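Local coordinates for protein acetone carboxylase alpha subunit (Xanthobacter autotrophicus Py2, PDB 5M45) that forms the alpha subunit of acetone carboxylase, a hexameric, metal-containing enzyme assembly, and carries a large hydantoinase B/oxoprolinase family region, at residues I119-E124 against S200-K205; M760-S763 against H769-Q772. One frame throughout, in Å; residues are numbered along the deposited sequence.

Contact 1 of 2, residues I119-E124 against S200-K205; sequences IKYMIE and SITCRK. With AE4 (3,6,9,12,15-pentaoxaheptadecan-1-ol), chain P.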
ATOM      1  N   ILE A 119      -7.643  15.025 -13.228  1.00 11.86           N
ATOM      2  CA  ILE A 119      -8.602  16.115 -13.015  1.00 12.16           C
ATOM      3  C   ILE A 119     -10.004  15.702 -13.562  1.00 12.26           C
ATOM      4  O   ILE A 119     -11.015  15.877 -12.879  1.00 12.25           O
ATOM      5  CB  ILE A 119      -8.123  17.423 -13.677  1.00 12.43           C
ATOM      6  CG1 ILE A 119      -6.919  18.002 -12.936  1.00 12.54           C
ATOM      7  CG2 ILE A 119      -9.239  18.475 -13.697  1.00 12.73           C
ATOM      8  CD1 ILE A 119      -6.062  18.968 -13.744  1.00 12.56           C
ATOM      9  N   LYS A 120     -10.038  15.110 -14.760  1.00 12.05           N
ATOM     10  CA  LYS A 120     -11.314  14.700 -15.344  1.00 12.21           C
ATOM     11  C   LYS A 120     -12.012  13.578 -14.525  1.00 12.27           C
ATOM     12  O   LYS A 120     -13.251  13.544 -14.444  1.00 12.23           O
ATOM     13  CB  LYS A 120     -11.139  14.316 -16.824  1.00 12.15           C
ATOM     14  CG  LYS A 120     -10.769  15.505 -17.703  1.00 12.18           C
ATOM     15  CD  LYS A 120     -10.164  15.114 -19.053  1.00 12.29           C
ATOM     16  CE  LYS A 120      -9.516  16.313 -19.720  1.00 12.31           C
ATOM     17  NZ  LYS A 120      -8.947  16.011 -21.044  1.00 12.42           N
ATOM     18  N   TYR A 121     -11.235  12.678 -13.911  1.00 12.27           N
ATOM     19  CA  TYR A 121     -11.796  11.693 -12.986  1.00 12.44           C
ATOM     20  C   TYR A 121     -12.513  12.386 -11.785  1.00 12.62           C
ATOM     21  O   TYR A 121     -13.615  11.982 -11.382  1.00 12.54           O
ATOM     22  CB  TYR A 121     -10.717  10.712 -12.483  1.00 12.38           C
ATOM     23  CG  TYR A 121     -11.256   9.571 -11.632  1.00 12.53           C
ATOM     24  CD1 TYR A 121     -11.742   8.406 -12.228  1.00 12.74           C
ATOM     25  CD2 TYR A 121     -11.309   9.658 -10.246  1.00 12.59           C
ATOM     26  CE1 TYR A 121     -12.234   7.354 -11.462  1.00 12.83           C
ATOM     27  CE2 TYR A 121     -11.796   8.599  -9.461  1.00 12.79           C
ATOM     28  CZ  TYR A 121     -12.262   7.458 -10.068  1.00 12.78           C
ATOM     29  OH  TYR A 121     -12.764   6.425  -9.338  1.00 12.99           O
ATOM     30  N   MET A 122     -11.872  13.389 -11.206  1.00 12.73           N
ATOM     31  CA  MET A 122     -12.501  14.205 -10.140  1.00 13.01           C
ATOM     32  C   MET A 122     -13.780  14.883 -10.605  1.00 13.25           C
ATOM     33  O   MET A 122     -14.798  14.903  -9.886  1.00 13.09           O
ATOM     34  CB  MET A 122     -11.508  15.238  -9.538  1.00 13.14           C
ATOM     35  CG  MET A 122     -10.296  14.606  -8.820  1.00 13.19           C
ATOM     36  SD  MET A 122      -9.297  15.741  -7.826  1.00 13.63           S
ATOM     37  CE  MET A 122      -8.240  16.499  -9.032  1.00 13.54           C
ATOM     38  N   ILE A 123     -13.751  15.422 -11.806  1.00 13.50           N
ATOM     39  CA  ILE A 123     -14.933  16.066 -12.412  1.00 13.98           C
ATOM     40  C   ILE A 123     -16.082  15.051 -12.527  1.00 14.51           C
ATOM     41  O   ILE A 123     -17.186  15.276 -12.033  1.00 14.97           O
ATOM     42  CB  ILE A 123     -14.583  16.681 -13.789  1.00 13.82           C
ATOM     43  CG1 ILE A 123     -13.597  17.835 -13.596  1.00 13.81           C
ATOM     44  CG2 ILE A 123     -15.856  17.164 -14.496  1.00 13.98           C
ATOM     45  CD1 ILE A 123     -13.107  18.498 -14.866  1.00 13.89           C
ATOM     46  N   GLU A 124     -15.790  13.911 -13.130  1.00 14.82           N
ATOM     47  CA  GLU A 124     -16.789  12.902 -13.453  1.00 15.23           C
ATOM     48  C   GLU A 124     -17.320  12.133 -12.242  1.00 14.74           C
ATOM     49  O   GLU A 124     -18.405  11.552 -12.311  1.00 14.61           O
ATOM     50  CB  GLU A 124     -16.146  11.924 -14.417  1.00 16.39           C
ATOM     51  CG  GLU A 124     -17.070  11.090 -15.217  1.00 17.84           C
ATOM     52  CD  GLU A 124     -17.986  11.839 -16.205  1.00 18.96           C
ATOM     53  OE1 GLU A 124     -18.675  11.059 -16.895  1.00 21.19           O
ATOM     54  OE2 GLU A 124     -18.141  13.099 -16.335  1.00 19.68           O
ATOM     55  N   SER A 200      -0.175   3.569  -3.677  1.00 11.97           N
ATOM     56  CA  SER A 200      -1.037   4.074  -4.758  1.00 11.81           C
ATOM     57  C   SER A 200      -2.099   4.989  -4.147  1.00 11.86           C
ATOM     58  O   SER A 200      -2.851   4.572  -3.248  1.00 11.73           O
ATOM     59  CB  SER A 200      -1.706   2.938  -5.546  1.00 12.02           C
ATOM     60  OG  SER A 200      -2.382   3.422  -6.733  1.00 12.29           O
ATOM     61  N   ILE A 201      -2.155   6.227  -4.663  1.00 11.70           N
ATOM     62  CA  ILE A 201      -2.913   7.348  -4.099  1.00 11.62           C
ATOM     63  C   ILE A 201      -3.966   7.777  -5.161  1.00 11.70           C
ATOM     64  O   ILE A 201      -3.588   8.159  -6.265  1.00 11.59           O
ATOM     65  CB  ILE A 201      -1.945   8.528  -3.849  1.00 11.53           C
ATOM     66  CG1 ILE A 201      -0.729   8.096  -2.970  1.00 11.60           C
ATOM     67  CG2 ILE A 201      -2.659   9.693  -3.197  1.00 11.74           C
ATOM     68  CD1 ILE A 201       0.607   8.731  -3.405  1.00 11.47           C
ATOM     69  N   THR A 202      -5.265   7.738  -4.828  1.00 11.78           N
ATOM     70  CA  THR A 202      -6.320   8.099  -5.794  1.00 11.92           C
ATOM     71  C   THR A 202      -6.911   9.490  -5.529  1.00 12.16           C
ATOM     72  O   THR A 202      -7.822   9.620  -4.721  1.00 12.49           O
ATOM     73  CB  THR A 202      -7.439   7.029  -5.834  1.00 11.87           C
ATOM     74  OG1 THR A 202      -6.891   5.751  -6.150  1.00 11.66           O
ATOM     75  CG2 THR A 202      -8.522   7.382  -6.883  1.00 11.94           C
ATOM     76  N   CYS A 203      -6.379  10.513  -6.200  1.00 12.32           N
ATOM     77  CA  CYS A 203      -6.869  11.910  -6.081  1.00 12.62           C
ATOM     78  C   CYS A 203      -7.189  12.322  -4.614  1.00 12.56           C
ATOM     79  O   CYS A 203      -8.253  12.886  -4.293  1.00 12.43           O
ATOM     80  CB  CYS A 203      -8.066  12.111  -7.025  1.00 13.04           C
ATOM     81  SG  CYS A 203      -7.633  12.051  -8.792  1.00 13.94           S
ATOM     82  N   ARG A 204      -6.210  12.082  -3.734  1.00 12.55           N
ATOM     83  CA  ARG A 204      -6.394  12.323  -2.295  1.00 12.58           C
ATOM     84  C   ARG A 204      -6.231  13.808  -1.964  1.00 12.69           C
ATOM     85  O   ARG A 204      -5.307  14.461  -2.446  1.00 12.60           O
ATOM     86  CB  ARG A 204      -5.396  11.478  -1.524  1.00 12.63           C
ATOM     87  CG  ARG A 204      -5.427  11.652   0.007  1.00 12.67           C
ATOM     88  CD  ARG A 204      -4.575  10.626   0.725  1.00 12.74           C
ATOM     89  NE  ARG A 204      -4.525  10.908   2.154  1.00 12.73           N
ATOM     90  CZ  ARG A 204      -3.913  10.133   3.071  1.00 12.81           C
ATOM     91  NH1 ARG A 204      -3.318   8.999   2.724  1.00 12.56           N
ATOM     92  NH2 ARG A 204      -3.908  10.498   4.347  1.00 12.84           N
ATOM     93  N   LYS A 205      -7.119  14.354  -1.131  1.00 12.76           N
ATOM     94  CA  LYS A 205      -6.887  15.698  -0.591  1.00 12.70           C
ATOM     95  C   LYS A 205      -5.876  15.573   0.574  1.00 12.73           C
ATOM     96  O   LYS A 205      -6.204  15.046   1.637  1.00 12.68           O
ATOM     97  CB  LYS A 205      -8.186  16.392  -0.114  1.00 12.99           C
ATOM     98  CG  LYS A 205      -7.967  17.880   0.222  1.00 13.26           C
ATOM     99  CD  LYS A 205      -9.167  18.623   0.777  1.00 13.57           C
ATOM    100  CE  LYS A 205     -10.330  18.559  -0.197  1.00 13.78           C
ATOM    101  NZ  LYS A 205     -11.424  19.516   0.117  1.00 14.20           N
TER
HETATM  102  C2  AE4 P 804     -15.354  10.722 -32.126  1.00 58.16           C
HETATM  103  C3  AE4 P 804     -15.875  11.278 -30.802  1.00 58.74           C
HETATM  104  O4  AE4 P 804     -15.319  12.579 -30.584  1.00 60.68           O
HETATM  105  C5  AE4 P 804     -16.027  13.408 -29.649  1.00 58.15           C
HETATM  106  C6  AE4 P 804     -15.069  14.394 -28.970  1.00 55.65           C
HETATM  107  O7  AE4 P 804     -14.837  14.077 -27.588  1.00 52.61           O
HETATM  108  C8  AE4 P 804     -14.021  12.909 -27.415  1.00 48.18           C
HETATM  109  C9  AE4 P 804     -13.898  12.601 -25.933  1.00 45.03           C
HETATM  110  C11 AE4 P 804     -11.544  12.381 -25.472  1.00 34.14           C
HETATM  111  O10 AE4 P 804     -12.706  13.206 -25.430  1.00 41.13           O
HETATM  112  C12 AE4 P 804     -10.384  13.193 -26.020  1.00 31.27           C
HETATM  113  O13 AE4 P 804      -9.742  13.922 -24.972  1.00 27.29           O
HETATM  114  C14 AE4 P 804      -8.382  14.205 -25.275  1.00 25.74           C
HETATM  115  C15 AE4 P 804      -7.802  15.150 -24.229  1.00 24.08           C
HETATM  116  O16 AE4 P 804      -7.609  14.417 -23.019  1.00 22.39           O
HETATM  117  C17 AE4 P 804      -6.278  13.960 -22.811  1.00 20.35           C
HETATM  118  C18 AE4 P 804      -6.209  13.373 -21.406  1.00 19.83           C
HETATM  119  O19 AE4 P 804      -6.603  14.373 -20.439  1.00 18.62           O
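The Y121 ring meets the T202 methyl obliquely, its CE2 lying 4.3 Å from T202 CG2. With CG anti to the backbone N (chi1 -174°), the ring leaves the helix toward the 200-205 segment. I146 packs against the same side chain, while its hydroxyl reaches the second subunit and hydrogen-bonds with H218 and R222 there. T202 OG1 is engaged by D143, leaving the methyl for the tyrosine. One helix position on, M122 lies against C203: its CG sits 3.7 Å from C203 SG, and its SD 3.9 Å from C203 CB. The methionine chain is bent at its last torsion (chi3 -82°), which carries CE back along the helix rather than onward toward C203. W169, from strand 165-175, and W127 pack on the same methionine. C203 has a left-handed backbone conformation just before strand 204-208, held by hydrogen bonds to N141 and W127, and presents its side chain to the helix. K120 runs in another direction, extended beyond CG. Its NZ donates a 2.9 Å hydrogen bond to O19 of the bound 3,6,9,12,15-pentaoxaheptadecan-1-ol, lies at 2.9 Å from ligand O16 as well, and forms a salt bridge to D100. No hydrogen bond joins the two segments, so helix 111-124 rests on the lead-in to strand 204-208 through sulfur and carbon packing. Polar ends are directed elsewhere: the buried lysine ammonium combines a carboxylate with the terminal hydroxyl O19 and the neighbouring ether O16, a setting that would be expected to favour its protonated form.

Contact 2 of 2, residues M760-S763 against H769-Q772; sequences MDIS and HTVQ. With MG (magnesium ion), chain Q.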
ATOM      1  N   MET A 760     -12.283  -8.510 -14.039  1.00 15.42           N
ATOM      2  CA  MET A 760     -13.183  -7.564 -13.375  1.00 15.49           C
ATOM      3  C   MET A 760     -12.588  -6.158 -13.466  1.00 14.85           C
ATOM      4  O   MET A 760     -11.557  -5.867 -12.851  1.00 13.77           O
ATOM      5  CB  MET A 760     -13.389  -7.991 -11.918  1.00 16.41           C
ATOM      6  CG  MET A 760     -14.413  -7.197 -11.129  1.00 17.37           C
ATOM      7  SD  MET A 760     -14.352  -7.509  -9.303  1.00 18.84           S
ATOM      8  CE  MET A 760     -15.925  -6.777  -8.840  1.00 19.82           C
ATOM      9  N   ASP A 761     -13.243  -5.302 -14.243  1.00 14.60           N
ATOM     10  CA  ASP A 761     -12.801  -3.922 -14.462  1.00 14.62           C
ATOM     11  C   ASP A 761     -13.038  -3.009 -13.244  1.00 14.30           C
ATOM     12  O   ASP A 761     -13.962  -3.229 -12.467  1.00 14.42           O
ATOM     13  CB  ASP A 761     -13.489  -3.336 -15.712  1.00 14.88           C
ATOM     14  CG  ASP A 761     -12.873  -2.008 -16.147  1.00 15.18           C
ATOM     15  OD1 ASP A 761     -11.740  -2.030 -16.669  1.00 15.79           O
ATOM     16  OD2 ASP A 761     -13.502  -0.927 -15.929  1.00 15.84           O
ATOM     17  N   ILE A 762     -12.201  -1.985 -13.083  1.00 14.47           N
ATOM     18  CA  ILE A 762     -12.369  -0.997 -12.008  1.00 14.60           C
ATOM     19  C   ILE A 762     -13.755  -0.316 -12.013  1.00 15.13           C
ATOM     20  O   ILE A 762     -14.284   0.008 -10.958  1.00 14.43           O
ATOM     21  CB  ILE A 762     -11.226   0.040 -11.982  1.00 14.44           C
ATOM     22  CG1 ILE A 762     -11.261   0.890 -10.692  1.00 14.76           C
ATOM     23  CG2 ILE A 762     -11.252   0.969 -13.204  1.00 14.50           C
ATOM     24  CD1 ILE A 762     -11.174   0.093  -9.400  1.00 14.70           C
ATOM     25  N   SER A 763     -14.359  -0.131 -13.193  1.00 16.13           N
ATOM     26  CA  SER A 763     -15.709   0.469 -13.260  1.00 17.36           C
ATOM     27  C   SER A 763     -16.831  -0.398 -12.667  1.00 17.91           C
ATOM     28  O   SER A 763     -17.921   0.113 -12.478  1.00 19.24           O
ATOM     29  CB  SER A 763     -16.077   0.847 -14.697  1.00 18.35           C
ATOM     30  OG  SER A 763     -16.081  -0.352 -15.516  1.00 19.48           O
ATOM     31  N   HIS A 769     -16.944   6.002 -11.849  1.00 17.64           N
ATOM     32  CA  HIS A 769     -17.290   6.428 -13.207  1.00 18.18           C
ATOM     33  C   HIS A 769     -15.996   6.693 -13.985  1.00 18.37           C
ATOM     34  O   HIS A 769     -15.276   7.640 -13.670  1.00 17.93           O
ATOM     35  CB  HIS A 769     -18.101   7.719 -13.147  1.00 19.22           C
ATOM     36  CG  HIS A 769     -19.320   7.626 -12.286  1.00 19.99           C
ATOM     37  ND1 HIS A 769     -19.270   7.730 -10.901  1.00 20.48           N
ATOM     38  CD2 HIS A 769     -20.616   7.396 -12.604  1.00 20.39           C
ATOM     39  CE1 HIS A 769     -20.495   7.595 -10.415  1.00 20.70           C
ATOM     40  NE2 HIS A 769     -21.322   7.388 -11.428  1.00 20.84           N
ATOM     41  N   THR A 770     -15.675   5.861 -14.968  1.00 17.84           N
ATOM     42  CA  THR A 770     -14.408   6.030 -15.679  1.00 17.90           C
ATOM     43  C   THR A 770     -14.607   6.976 -16.858  1.00 18.19           C
ATOM     44  O   THR A 770     -15.716   7.077 -17.413  1.00 18.87           O
ATOM     45  CB  THR A 770     -13.805   4.681 -16.151  1.00 17.91           C
ATOM     46  OG1 THR A 770     -14.796   3.926 -16.831  1.00 18.80           O
ATOM     47  CG2 THR A 770     -13.359   3.833 -15.007  1.00 17.79           C
ATOM     48  N   VAL A 771     -13.552   7.690 -17.243  1.00 18.39           N
ATOM     49  CA  VAL A 771     -13.629   8.653 -18.350  1.00 19.31           C
ATOM     50  C   VAL A 771     -13.148   7.966 -19.631  1.00 19.30           C
ATOM     51  O   VAL A 771     -12.092   7.357 -19.636  1.00 18.28           O
ATOM     52  CB  VAL A 771     -12.793   9.927 -18.065  1.00 19.64           C
ATOM     53  CG1 VAL A 771     -13.075  11.009 -19.134  1.00 20.37           C
ATOM     54  CG2 VAL A 771     -13.099  10.455 -16.669  1.00 19.96           C
ATOM     55  N   GLN A 772     -13.904   8.106 -20.716  1.00 20.35           N
ATOM     56  CA  GLN A 772     -13.574   7.410 -21.949  1.00 21.31           C
ATOM     57  C   GLN A 772     -12.816   8.362 -22.896  1.00 20.31           C
ATOM     58  O   GLN A 772     -13.292   9.477 -23.160  1.00 21.04           O
ATOM     59  CB  GLN A 772     -14.867   6.914 -22.577  1.00 24.18           C
ATOM     60  CG  GLN A 772     -14.657   5.897 -23.685  1.00 26.61           C
ATOM     61  CD  GLN A 772     -13.913   4.659 -23.212  1.00 29.00           C
ATOM     62  OE1 GLN A 772     -12.911   4.230 -23.807  1.00 31.90           O
ATOM     63  NE2 GLN A 772     -14.382   4.089 -22.115  1.00 30.86           N
TER
HETATM   64 MG    MG Q 805     -19.075   2.217 -13.055  1.00 18.94          MG
HETATM   65  O   HOH W   1     -12.901   1.160 -17.233  1.00 28.45           O
HETATM   66  O   HOH W   2     -19.761   1.598 -10.897  1.00 22.37           O
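T770 faces I762 and S763 across a short excursion of the C-terminal region, and the 769-772 side of the contact begins just before it. H769 points away from the 760-763 segment, and its side chain touches E124 of helix 111-124, while its backbone N is hydrogen-bonded by N125. T770 then brings both of its branches to the other segment. Its CG2 lies 4.0 Å from I762 CG2, the two side chains crossing at a slant, and its OG1 is 4.0 Å from S763 CB. Chi1 of 50° puts OG1 between the backbone N and carbonyl carbon, where water 1 makes a weak 3.4 Å link to it; the same water donates a 2.5 Å bond to D761 OD2. D761 OD2 also organises the facing segment as an Asx turn, accepting from S763 N at 3.0 Å, a fairly straight bond (163°) arriving from above the carboxylate plane. S763 OG donates to D761 OD2 at 2.7 Å, meeting the anti lone pair of that oxygen. D761 OD1 has a salt bridge to K384, so the carboxylate is held through both oxygens and its rotation is restrained. The serine hydroxyl is thus bonded to D761, and S763 O binds the magnesium ion at a rather long 2.5 Å; V768 O and water 2 are further ligands. Beyond T770, V771 packs on E124 of helix 111-124.

Overall arrangement
From the N terminus, contact 1 comes first: it closes the long excursion between helix 111-124 and strand 204-208, which includes strands 138-141, 153-162 and 165-175 of the seven-stranded antiparallel sheet as well as the manganese ligands H150, D153 and H175. Contact 2 opens much later, after helix 726-735, and closes a five-residue loop near the C terminus. The two are in series, neither nested nor crossed. They meet in space, with centres about 13 Å apart: V771 CG2 packs 3.8 Å from K120 O, bringing the C-terminal segment onto helix 111-124. Both contacts also touch the second subunit.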